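Side-chain contacts in importin subunit beta-1 (Saccharomyces cerevisiae, PDB 5OWU), which carries proteins into the nucleus as importin beta, in association with importin alpha, which recognises the classical nuclear localization signal of the cargo: residues K250-Y255 / V287-T292; N316-S321 / A359-N364; N328-L333 / V390-S395. All blocks are in the same frame, centred on the assembly; numbering follows the deposited sequence.

Contact 1: K250-Y255 / V287-T292; sequences KIMSLY and VEFWST
Met252 and Ser253 meet Phe289 and Thr292 where helical segments 250-255 and 287-292 run almost parallel, at 8°, with their axes 9.7 Å apart. The backbones come nearest at Ser253 and Thr292, whose CA atoms are 6.7 Å from each other. The side chains meet by van der Waals contact. Met252 carries most of it. Its CG stands anti to the backbone N (chi1 175°), and the chain then bends at chi2 and chi3. That folded path brings the terminal methyl CE to the far end of the Phe289 ring, 3.6 Å from CZ. The methyl approaches the ring obliquely, and the two side chains cross at about a right angle. Nearer its backbone, the methionine CG lies 4.1 Å from Thr292 CG2. Here the two side chains slide past each other in opposite directions. Thr292 CG2 also comes near the backbone of Ser253, 4.2 Å from its N. With CG2 turned to the partner helix, Thr292 OG1 stays on its own helix, 3.0 Å from Glu288 O. Ser253 turns its polar end to another residue: OG hydrogen-bonds to Glu296, further along helix 280-306. The contact thus joins HEAT 6 to HEAT 7 through helices 238-255 and 280-306. Helix 260-274 closes over the Met252-Phe289 pair, with Met263 touching both. Leu267 and Thr271 continue along Phe289. Beyond Trp290, helices 317-332 and 347-362 carry the stack onward.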
loop_
_atom_site.group_PDB
_atom_site.type_symbol
_atom_site.label_atom_id
_atom_site.label_comp_id
_atom_site.label_asym_id
_atom_site.label_seq_id
_atom_site.Cartn_x
_atom_site.Cartn_y
_atom_site.Cartn_z
ATOM N N LYS A 250 -8.492 -15.719 6.616
ATOM C CA LYS A 250 -8.995 -15.357 5.297
ATOM C C LYS A 250 -10.498 -15.590 5.201
ATOM O O LYS A 250 -11.229 -14.787 4.602
ATOM C CB LYS A 250 -8.250 -16.147 4.227
ATOM C CG LYS A 250 -7.871 -15.306 3.017
ATOM C CD LYS A 250 -7.712 -16.137 1.747
ATOM C CE LYS A 250 -7.306 -15.274 0.562
ATOM N NZ LYS A 250 -8.292 -14.174 0.321
ATOM N N ILE A 251 -10.982 -16.684 5.790
ATOM C CA ILE A 251 -12.416 -16.955 5.804
ATOM C C ILE A 251 -13.158 -15.871 6.566
ATOM O O ILE A 251 -14.254 -15.466 6.177
ATOM C CB ILE A 251 -12.704 -18.341 6.409
ATOM C CG1 ILE A 251 -12.229 -19.439 5.456
ATOM C CG2 ILE A 251 -14.203 -18.502 6.699
ATOM C CD1 ILE A 251 -12.157 -20.818 6.090
ATOM N N MET A 252 -12.608 -15.423 7.694
ATOM C CA MET A 252 -13.273 -14.365 8.447
ATOM C C MET A 252 -13.365 -13.098 7.608
ATOM O O MET A 252 -14.421 -12.454 7.548
ATOM C CB MET A 252 -12.521 -14.107 9.754
ATOM C CG MET A 252 -13.039 -12.935 10.593
ATOM S SD MET A 252 -14.653 -13.211 11.334
ATOM C CE MET A 252 -14.297 -14.617 12.405
ATOM N N SER A 253 -12.273 -12.746 6.923
ATOM C CA SER A 253 -12.274 -11.533 6.111
ATOM C C SER A 253 -13.259 -11.630 4.947
ATOM O O SER A 253 -13.963 -10.659 4.647
ATOM C CB SER A 253 -10.858 -11.248 5.602
ATOM O OG SER A 253 -10.853 -10.092 4.788
ATOM N N LEU A 254 -13.339 -12.787 4.287
ATOM C CA LEU A 254 -14.168 -12.920 3.087
ATOM C C LEU A 254 -15.624 -13.267 3.382
ATOM O O LEU A 254 -16.527 -12.835 2.659
ATOM C CB LEU A 254 -13.588 -13.998 2.171
ATOM C CG LEU A 254 -12.328 -13.643 1.394
ATOM C CD1 LEU A 254 -11.879 -14.861 0.603
ATOM C CD2 LEU A 254 -12.586 -12.462 0.467
ATOM N N TYR A 255 -15.867 -14.060 4.411
ATOM C CA TYR A 255 -17.187 -14.586 4.724
ATOM C C TYR A 255 -17.585 -14.243 6.153
ATOM O O TYR A 255 -18.237 -15.037 6.827
ATOM C CB TYR A 255 -17.223 -16.097 4.497
ATOM C CG TYR A 255 -16.906 -16.482 3.071
ATOM C CD1 TYR A 255 -17.821 -16.240 2.054
ATOM C CD2 TYR A 255 -15.692 -17.074 2.737
ATOM C CE1 TYR A 255 -17.539 -16.575 0.740
ATOM C CE2 TYR A 255 -15.402 -17.419 1.414
ATOM C CZ TYR A 255 -16.332 -17.162 0.428
ATOM O OH TYR A 255 -16.072 -17.493 -0.880
ATOM N N VAL A 287 -3.679 -14.159 18.045
ATOM C CA VAL A 287 -3.684 -12.704 17.968
ATOM C C VAL A 287 -4.081 -12.258 16.568
ATOM O O VAL A 287 -4.956 -11.403 16.398
ATOM C CB VAL A 287 -2.314 -12.141 18.381
ATOM C CG1 VAL A 287 -2.252 -10.634 18.138
ATOM C CG2 VAL A 287 -2.048 -12.442 19.842
ATOM N N GLU A 288 -3.455 -12.844 15.541
ATOM C CA GLU A 288 -3.770 -12.445 14.174
ATOM C C GLU A 288 -5.240 -12.681 13.867
ATOM O O GLU A 288 -5.867 -11.887 13.153
ATOM C CB GLU A 288 -2.888 -13.200 13.175
ATOM C CG GLU A 288 -3.240 -12.927 11.709
ATOM C CD GLU A 288 -3.147 -11.454 11.344
ATOM O OE1 GLU A 288 -2.402 -10.710 12.023
ATOM O OE2 GLU A 288 -3.821 -11.037 10.374
ATOM N N PHE A 289 -5.807 -13.769 14.390
ATOM C CA PHE A 289 -7.238 -14.001 14.198
ATOM C C PHE A 289 -8.075 -12.851 14.760
ATOM O O PHE A 289 -9.000 -12.340 14.100
ATOM C CB PHE A 289 -7.633 -15.321 14.855
ATOM C CG PHE A 289 -9.063 -15.693 14.627
ATOM C CD1 PHE A 289 -9.499 -16.005 13.359
ATOM C CD2 PHE A 289 -9.968 -15.721 15.670
ATOM C CE1 PHE A 289 -10.806 -16.350 13.124
ATOM C CE2 PHE A 289 -11.292 -16.069 15.437
ATOM C CZ PHE A 289 -11.704 -16.378 14.158
ATOM N N TRP A 290 -7.772 -12.422 15.986
ATOM C CA TRP A 290 -8.600 -11.367 16.561
ATOM C C TRP A 290 -8.339 -10.017 15.898
ATOM O O TRP A 290 -9.266 -9.203 15.768
ATOM C CB TRP A 290 -8.404 -11.323 18.076
ATOM C CG TRP A 290 -9.240 -12.381 18.713
ATOM C CD1 TRP A 290 -8.838 -13.626 19.106
ATOM C CD2 TRP A 290 -10.643 -12.306 18.987
ATOM N NE1 TRP A 290 -9.906 -14.327 19.617
ATOM C CE2 TRP A 290 -11.025 -13.539 19.552
ATOM C CE3 TRP A 290 -11.615 -11.315 18.807
ATOM C CZ2 TRP A 290 -12.329 -13.800 19.950
ATOM C CZ3 TRP A 290 -12.908 -11.578 19.197
ATOM C CH2 TRP A 290 -13.255 -12.813 19.762
ATOM N N SER A 291 -7.114 -9.780 15.420
ATOM C CA SER A 291 -6.862 -8.576 14.638
ATOM C C SER A 291 -7.681 -8.582 13.356
ATOM O O SER A 291 -8.214 -7.545 12.952
ATOM C CB SER A 291 -5.370 -8.437 14.326
ATOM O OG SER A 291 -4.632 -8.096 15.492
ATOM N N THR A 292 -7.796 -9.740 12.701
ATOM C CA THR A 292 -8.632 -9.818 11.504
ATOM C C THR A 292 -10.073 -9.449 11.831
ATOM O O THR A 292 -10.703 -8.649 11.121
ATOM C CB THR A 292 -8.559 -11.219 10.891
ATOM O OG1 THR A 292 -7.204 -11.517 10.529
ATOM C CG2 THR A 292 -9.411 -11.303 9.649
#

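Contact 2: N316-S321 / A359-N364; sequences NFALSS and AQNCGN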
loop_
_atom_site.group_PDB
_atom_site.type_symbol
_atom_site.label_atom_id
_atom_site.label_comp_id
_atom_site.label_asym_id
_atom_site.label_seq_id
_atom_site.Cartn_x
_atom_site.Cartn_y
_atom_site.Cartn_z
ATOM N N ASN A 316 -20.283 -7.579 16.195
ATOM C CA ASN A 316 -19.666 -7.050 17.408
ATOM C C ASN A 316 -18.952 -8.148 18.191
ATOM O O ASN A 316 -19.062 -8.235 19.416
ATOM C CB ASN A 316 -20.707 -6.346 18.285
ATOM C CG ASN A 316 -21.299 -5.118 17.615
ATOM O OD1 ASN A 316 -20.570 -4.257 17.125
ATOM N ND2 ASN A 316 -22.622 -5.040 17.575
ATOM N N PHE A 317 -18.215 -8.998 17.473
ATOM C CA PHE A 317 -17.437 -10.055 18.117
ATOM C C PHE A 317 -16.437 -9.482 19.114
ATOM O O PHE A 317 -16.316 -9.970 20.245
ATOM C CB PHE A 317 -16.690 -10.875 17.058
ATOM C CG PHE A 317 -17.585 -11.688 16.157
ATOM C CD1 PHE A 317 -18.613 -12.457 16.682
ATOM C CD2 PHE A 317 -17.381 -11.696 14.784
ATOM C CE1 PHE A 317 -19.427 -13.209 15.853
ATOM C CE2 PHE A 317 -18.194 -12.444 13.948
ATOM C CZ PHE A 317 -19.219 -13.205 14.487
ATOM N N ALA A 318 -15.674 -8.472 18.692
ATOM C CA ALA A 318 -14.631 -7.915 19.544
ATOM C C ALA A 318 -15.234 -7.267 20.782
ATOM O O ALA A 318 -14.812 -7.545 21.910
ATOM C CB ALA A 318 -13.796 -6.905 18.757
ATOM N N LEU A 319 -16.239 -6.411 20.586
ATOM C CA LEU A 319 -16.860 -5.715 21.710
ATOM C C LEU A 319 -17.309 -6.699 22.784
ATOM O O LEU A 319 -16.967 -6.551 23.961
ATOM C CB LEU A 319 -18.041 -4.884 21.209
ATOM C CG LEU A 319 -18.724 -3.985 22.239
ATOM C CD1 LEU A 319 -17.781 -2.899 22.692
ATOM C CD2 LEU A 319 -19.996 -3.375 21.677
ATOM N N SER A 320 -18.053 -7.734 22.384
ATOM C CA SER A 320 -18.592 -8.695 23.342
ATOM C C SER A 320 -17.494 -9.469 24.058
ATOM O O SER A 320 -17.695 -9.913 25.192
ATOM C CB SER A 320 -19.512 -9.681 22.626
ATOM O OG SER A 320 -20.539 -9.014 21.909
ATOM N N SER A 321 -16.346 -9.665 23.413
ATOM C CA SER A 321 -15.304 -10.549 23.922
ATOM C C SER A 321 -14.208 -9.825 24.696
ATOM O O SER A 321 -13.288 -10.485 25.192
ATOM C CB SER A 321 -14.665 -11.310 22.760
ATOM O OG SER A 321 -15.648 -11.915 21.943
ATOM N N ALA A 359 -9.036 -1.034 20.625
ATOM C CA ALA A 359 -9.391 0.288 21.134
ATOM C C ALA A 359 -10.087 1.125 20.069
ATOM O O ALA A 359 -11.051 1.839 20.373
ATOM C CB ALA A 359 -8.147 1.009 21.647
ATOM N N GLN A 360 -9.609 1.068 18.824
ATOM C CA GLN A 360 -10.263 1.810 17.747
ATOM C C GLN A 360 -11.665 1.276 17.486
ATOM O O GLN A 360 -12.596 2.045 17.222
ATOM C CB GLN A 360 -9.416 1.735 16.471
ATOM C CG GLN A 360 -8.098 2.477 16.572
ATOM C CD GLN A 360 -7.154 2.165 15.427
ATOM O OE1 GLN A 360 -7.031 1.016 15.001
ATOM N NE2 GLN A 360 -6.477 3.190 14.924
ATOM N N ASN A 361 -11.835 -0.041 17.565
ATOM C CA ASN A 361 -13.109 -0.662 17.229
ATOM C C ASN A 361 -14.130 -0.510 18.349
ATOM O O ASN A 361 -15.331 -0.411 18.077
ATOM C CB ASN A 361 -12.873 -2.140 16.918
ATOM C CG ASN A 361 -14.124 -2.862 16.463
ATOM O OD1 ASN A 361 -15.084 -2.251 16.002
ATOM N ND2 ASN A 361 -14.105 -4.183 16.578
ATOM N N CYS A 362 -13.675 -0.461 19.599
ATOM C CA CYS A 362 -14.548 -0.627 20.755
ATOM C C CYS A 362 -14.538 0.554 21.717
ATOM O O CYS A 362 -15.286 0.531 22.700
ATOM C CB CYS A 362 -14.159 -1.900 21.521
ATOM S SG CYS A 362 -14.213 -3.384 20.494
ATOM N N GLY A 363 -13.702 1.560 21.490
ATOM C CA GLY A 363 -13.793 2.784 22.268
ATOM C C GLY A 363 -13.677 2.549 23.764
ATOM O O GLY A 363 -12.812 1.802 24.236
ATOM N N ASN A 364 -14.566 3.201 24.520
ATOM C CA ASN A 364 -14.500 3.175 25.980
ATOM C C ASN A 364 -14.523 1.762 26.557
ATOM O O ASN A 364 -14.077 1.562 27.688
ATOM C CB ASN A 364 -15.666 3.979 26.573
ATOM C CG ASN A 364 -15.558 5.466 26.295
ATOM O OD1 ASN A 364 -14.516 5.956 25.862
ATOM N ND2 ASN A 364 -16.644 6.196 26.551
#
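Cys362 fits against Leu319 and Ala318 inside HEAT 8, whose two helices form the antiparallel hairpin of a HEAT repeat. The start of helix 317-332 meets the end of helix 347-362. Cys362 is the last residue of the second helix, and Gly363 leaves the helical path with positive phi. The cysteine side chain projects into the first turn of the facing helix. Its SG is anti to the carbonyl carbon (chi1 -57°) and lies against backbone as much as against side chains. It comes to 3.6 Å from Leu319 N, close to Leu319 CA, and to 3.9 Å from Ala318 CB. The methyl of Ala318 is side-chain surface that the sulfur meets here. Leu319 meets the other part of the cysteine: its CD1 methyl lies 3.9 Å from Cys362 CB. The sulfur also lies near Leu319 CB.

Ala318 CB also touches the amide of Asn361, with ND2 at 3.5 Å. That is plain contact, since ND2 gives its hydrogen bond to Glu297 of helix 280-306. The same carboxylate accepts from Phe317 N, so one glutamate of HEAT 7 ties both helices of the hairpin. Aromatic side chains of another protein's chain meet the Phe317 ring edge-to-face and pack on Ser320 and Ser321. This is consistent with the binding of FG nucleoporins, which importin beta receives in grooves between neighbouring repeats. The first turn of the helix is secured at Asn316 O. It accepts Ser320 N at 3.2 Å on one face of its carbonyl plane and Ser320 OG at 3.0 Å on the other, the hydroxyl tilted 27° from that plane.

Contact 3: N328-L333 / V390-S395; sequences NLLNLL and VMAFGS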
loop_
_atom_site.group_PDB
_atom_site.type_symbol
_atom_site.label_atom_id
_atom_site.label_comp_id
_atom_site.label_asym_id
_atom_site.label_seq_id
_atom_site.Cartn_x
_atom_site.Cartn_y
_atom_site.Cartn_z
ATOM N N ASN A 328 -5.628 -11.502 28.026
ATOM C CA ASN A 328 -4.621 -12.374 27.427
ATOM C C ASN A 328 -3.665 -11.598 26.514
ATOM O O ASN A 328 -2.447 -11.844 26.530
ATOM C CB ASN A 328 -5.317 -13.505 26.674
ATOM C CG ASN A 328 -6.124 -14.407 27.599
ATOM O OD1 ASN A 328 -5.857 -14.481 28.802
ATOM N ND2 ASN A 328 -7.113 -15.093 27.044
ATOM N N LEU A 329 -4.187 -10.659 25.714
ATOM C CA LEU A 329 -3.317 -9.790 24.916
ATOM C C LEU A 329 -2.329 -9.049 25.808
ATOM O O LEU A 329 -1.099 -9.077 25.589
ATOM C CB LEU A 329 -4.156 -8.775 24.133
ATOM C CG LEU A 329 -4.955 -9.187 22.905
ATOM C CD1 LEU A 329 -5.770 -7.989 22.417
ATOM C CD2 LEU A 329 -4.036 -9.687 21.806
ATOM N N LEU A 330 -2.864 -8.364 26.821
ATOM C CA LEU A 330 -2.022 -7.630 27.755
ATOM C C LEU A 330 -0.915 -8.527 28.288
ATOM O O LEU A 330 0.259 -8.137 28.317
ATOM C CB LEU A 330 -2.882 -7.065 28.888
ATOM C CG LEU A 330 -3.848 -5.972 28.421
ATOM C CD1 LEU A 330 -4.908 -5.668 29.476
ATOM C CD2 LEU A 330 -3.081 -4.703 28.064
ATOM N N ASN A 331 -1.268 -9.753 28.681
ATOM C CA ASN A 331 -0.248 -10.684 29.153
ATOM C C ASN A 331 0.803 -10.954 28.080
ATOM O O ASN A 331 1.979 -11.159 28.401
ATOM C CB ASN A 331 -0.890 -11.995 29.602
ATOM C CG ASN A 331 0.140 -13.026 30.032
ATOM O OD1 ASN A 331 0.788 -12.873 31.069
ATOM N ND2 ASN A 331 0.302 -14.077 29.232
ATOM N N LEU A 332 0.406 -10.971 26.806
ATOM C CA LEU A 332 1.386 -11.199 25.754
ATOM C C LEU A 332 2.358 -10.040 25.618
ATOM O O LEU A 332 3.452 -10.225 25.072
ATOM C CB LEU A 332 0.692 -11.443 24.414
ATOM C CG LEU A 332 -0.110 -12.739 24.288
ATOM C CD1 LEU A 332 -0.844 -12.771 22.950
ATOM C CD2 LEU A 332 0.791 -13.963 24.439
ATOM N N LEU A 333 1.993 -8.850 26.099
ATOM C CA LEU A 333 2.912 -7.718 25.979
ATOM C C LEU A 333 4.235 -7.921 26.716
ATOM O O LEU A 333 5.214 -7.233 26.396
ATOM C CB LEU A 333 2.246 -6.437 26.488
ATOM C CG LEU A 333 1.018 -5.967 25.704
ATOM C CD1 LEU A 333 0.433 -4.726 26.348
ATOM C CD2 LEU A 333 1.377 -5.694 24.248
ATOM N N VAL A 390 3.365 0.958 29.728
ATOM C CA VAL A 390 3.279 2.142 28.865
ATOM C C VAL A 390 2.854 1.756 27.449
ATOM O O VAL A 390 2.183 2.537 26.762
ATOM C CB VAL A 390 4.592 2.960 28.840
ATOM C CG1 VAL A 390 4.763 3.743 30.115
ATOM C CG2 VAL A 390 5.812 2.070 28.587
ATOM N N MET A 391 3.243 0.573 26.977
ATOM C CA MET A 391 2.769 0.111 25.676
ATOM C C MET A 391 1.246 0.036 25.646
ATOM O O MET A 391 0.606 0.483 24.685
ATOM C CB MET A 391 3.380 -1.256 25.343
ATOM C CG MET A 391 2.946 -1.815 23.983
ATOM S SD MET A 391 3.438 -0.759 22.591
ATOM C CE MET A 391 2.396 -1.445 21.313
ATOM N N ALA A 392 0.646 -0.531 26.697
ATOM C CA ALA A 392 -0.807 -0.654 26.749
ATOM C C ALA A 392 -1.469 0.720 26.830
ATOM O O ALA A 392 -2.435 1.015 26.097
ATOM C CB ALA A 392 -1.205 -1.531 27.943
ATOM N N PHE A 393 -0.939 1.593 27.694
ATOM C CA PHE A 393 -1.546 2.909 27.832
ATOM C C PHE A 393 -1.511 3.657 26.510
ATOM O O PHE A 393 -2.529 4.192 26.058
ATOM C CB PHE A 393 -0.846 3.719 28.920
ATOM C CG PHE A 393 -1.605 4.949 29.309
ATOM C CD1 PHE A 393 -1.424 6.129 28.623
ATOM C CD2 PHE A 393 -2.521 4.914 30.343
ATOM C CE1 PHE A 393 -2.133 7.265 28.973
ATOM C CE2 PHE A 393 -3.233 6.035 30.692
ATOM C CZ PHE A 393 -3.040 7.214 30.009
ATOM N N GLY A 394 -0.346 3.692 25.863
ATOM C CA GLY A 394 -0.258 4.345 24.572
ATOM C C GLY A 394 -1.166 3.702 23.545
ATOM O O GLY A 394 -1.720 4.389 22.683
ATOM N N SER A 395 -1.353 2.385 23.641
ATOM C CA SER A 395 -2.188 1.663 22.688
ATOM C C SER A 395 -3.678 1.935 22.848
ATOM O O SER A 395 -4.439 1.562 21.948
ATOM C CB SER A 395 -1.945 0.159 22.801
ATOM O OG SER A 395 -0.680 -0.194 22.276
#
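Leu330, on helix 317-332, and Leu333, about one turn later, close on Ala392 and Met391 of helix 383-395. Leu333 can be followed outward. Its CB points at the facing segment. CG is anti to the carbonyl carbon (chi1 -64°) and serves as the fork that splits the contact in two. One branch, CD1, rests 3.9 Å from Ala392 CB. The other, CD2, reaches Met391 CG at 4.2 Å. Leucine and methionine cross there at about a right angle, so the methyl touches the methionine part-way along its length. Met391 CG stands anti to its backbone nitrogen (chi1 -179°), which carries it out to that methyl. Met391 also packs on Trp433 of helix 425-442.

Leu330 adds a second methyl on the same alanine: its CD2 lies 3.7 Å from Ala392 CB. Both leucine methyls reach Ala392 CB from the same side, next to each other. The backbones are close here too, with Leu330 CA and Ala392 CA 7.2 Å apart. Met391 also has a backbone role. Its carbonyl oxygen accepts Ser395 N at 2.9 Å and Ser395 OG at 2.8 Å, from opposite faces of its plane. The hydroxyl sits above that plane, 35° out of it. Gln356 of helix 347-362 gives a further hydrogen bond to Ser395 OG.

The contact joins HEAT 8 to HEAT 9, and helix 347-362 packs against both segments. Across the interface itself only methyl and methylene groups meet. The contact is made by apolar burial and shape, with no directional bond between the segments.

Contact 1 closes before the others open; the segments of contacts 2 and 3 alternate along the chain. Contact 1 joins repeats 6 and 7, contact 2 lies within repeat 8, and contact 3 joins repeats 8 and 9. Their centres are about 15 Å apart for contacts 1 and 2, 16 Å for contacts 2 and 3, and 21 Å for contacts 1 and 3. Contacts 2 and 3 share helix 317-332. Helix 280-306 of contact 1 packs along it: Trp290 CH2 lies 3.4 Å from Ser321 OG in contact 2, and Val287 meets Leu332 and Leu329 in contact 3. Contacts 2 and 3 also touch, with Ala359 CB 3.8 Å from Ser395 O. The other protein chain is met at contact 2.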